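Local coordinates for penicillin binding protein 2X (Streptococcus thermophilus, PDB 5U47) that probably acts as a transpeptidase that cross-links peptidoglycan strands during septal cell-wall synthesis and is a target of beta-lactam antibiotics, at residues 656-660 / 661-665. The protein carries 1 engineered substitution. Residues are numbered along the deposited sequence; the frame is centred on the assembly and turned at random.
Sequences YGWTK and KNVET
Thr659 caps the N-terminus of helix 660-670, the helix of a PASTA domain, by accepting a hydrogen bond at OG1 from Asn662 N (3.3 Å, N-H...O angle 155°). A chi1 of 60° sets the hydroxyl between the threonine's own N and carbonyl carbon, where it meets the backbone amide of Asn662. Asn662 passes by the same oxygen: its CB lies 3.5 Å from Thr659 OG1, while its ND2 donates a hydrogen bond to Gln641 O. The side-chain OE1 of Gln641 accepts from Thr659 N, so this residue at the start of strand 641-646 ties the cap to the preceding strand. The helical bonds begin at once, with Val663 N to Thr659 O and then Glu664 N to Lys660 O, the latter 2.8 Å long. Along Lys660, CB leads off away from the following turn, CG comes within 3.6 Å of Glu664 OE1, and the fully extended chain carries CD and CE past that same oxygen. At 4.7 Å from Lys660 NZ to Glu664 OE1 the opposite charges are not in contact, though they may attract weakly; Lys660 also makes a cation-pi interaction with Tyr676. On the buried side Trp658 packs against Val684, Ile617 and Leu619, and Val663 N lies near the plane of its indole, at the CE3 edge. Beside it, Val663 CG2 rests 4.0 Å from Trp658 CB.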
# COMPACT_ATOMS: atom_id res chain seq x y z
N TYR A 656 10.75 22.11 -3.42
CA TYR A 656 9.56 22.32 -4.22
C TYR A 656 8.31 21.90 -3.44
O TYR A 656 8.26 20.83 -2.83
CB TYR A 656 9.61 21.58 -5.56
CG TYR A 656 8.50 22.03 -6.48
CD1 TYR A 656 7.21 21.52 -6.36
CD2 TYR A 656 8.73 22.99 -7.43
CE1 TYR A 656 6.18 21.96 -7.19
CE2 TYR A 656 7.72 23.43 -8.27
CZ TYR A 656 6.45 22.91 -8.13
OH TYR A 656 5.46 23.36 -8.95
N GLY A 657 7.31 22.77 -3.44
CA GLY A 657 6.06 22.48 -2.73
C GLY A 657 6.02 22.81 -1.24
O GLY A 657 4.98 22.67 -0.61
N TRP A 658 7.14 23.22 -0.66
CA TRP A 658 7.16 23.62 0.76
C TRP A 658 6.31 24.87 1.01
O TRP A 658 6.31 25.81 0.20
CB TRP A 658 8.58 23.96 1.23
CG TRP A 658 9.47 22.80 1.48
CD1 TRP A 658 9.40 21.57 0.90
CD2 TRP A 658 10.66 22.80 2.27
NE1 TRP A 658 10.44 20.79 1.34
CE2 TRP A 658 11.22 21.51 2.18
CE3 TRP A 658 11.27 23.75 3.10
CZ2 TRP A 658 12.40 21.16 2.86
CZ3 TRP A 658 12.45 23.39 3.79
CH2 TRP A 658 13.00 22.11 3.66
N THR A 659 5.62 24.90 2.15
CA THR A 659 4.92 26.12 2.53
C THR A 659 5.94 27.17 2.97
O THR A 659 7.07 26.83 3.36
CB THR A 659 3.94 25.90 3.69
OG1 THR A 659 4.64 25.40 4.85
CG2 THR A 659 2.83 24.93 3.27
N LYS A 660 5.55 28.43 2.91
CA LYS A 660 6.43 29.52 3.34
C LYS A 660 6.80 29.35 4.82
O LYS A 660 7.94 29.55 5.22
CB LYS A 660 5.79 30.89 3.10
CG LYS A 660 6.74 32.03 3.42
CD LYS A 660 6.15 33.39 3.09
CE LYS A 660 7.17 34.49 3.39
NZ LYS A 660 6.76 35.81 2.86
N LYS A 661 5.82 28.95 5.64
CA LYS A 661 6.07 28.70 7.07
C LYS A 661 7.22 27.72 7.25
O LYS A 661 8.10 27.93 8.09
CB LYS A 661 4.80 28.14 7.74
CG LYS A 661 4.92 27.82 9.23
CD LYS A 661 3.60 27.21 9.73
CE LYS A 661 3.61 26.89 11.22
NZ LYS A 661 4.60 25.86 11.60
N ASN A 662 7.22 26.66 6.46
CA ASN A 662 8.30 25.67 6.54
C ASN A 662 9.65 26.17 6.01
O ASN A 662 10.68 25.88 6.59
CB ASN A 662 7.84 24.35 5.96
CG ASN A 662 6.82 23.67 6.86
OD1 ASN A 662 6.82 23.91 8.08
ND2 ASN A 662 5.96 22.81 6.28
N VAL A 663 9.63 26.97 4.94
CA VAL A 663 10.85 27.58 4.46
C VAL A 663 11.43 28.46 5.57
O VAL A 663 12.62 28.42 5.82
CB VAL A 663 10.63 28.42 3.18
CG1 VAL A 663 11.92 29.11 2.78
CG2 VAL A 663 10.15 27.54 2.03
N GLU A 664 10.57 29.25 6.23
CA GLU A 664 11.00 30.14 7.33
C GLU A 664 11.57 29.37 8.53
O GLU A 664 12.57 29.78 9.12
CB GLU A 664 9.85 31.02 7.83
CG GLU A 664 9.36 32.08 6.85
CD GLU A 664 8.29 33.00 7.43
OE1 GLU A 664 7.28 33.27 6.73
OE2 GLU A 664 8.44 33.45 8.59
N THR A 665 10.93 28.27 8.89
CA THR A 665 11.37 27.46 10.02
C THR A 665 12.75 26.88 9.71
O THR A 665 13.67 26.99 10.51
CB THR A 665 10.38 26.33 10.32
OG1 THR A 665 9.10 26.91 10.63
CG2 THR A 665 10.85 25.50 11.50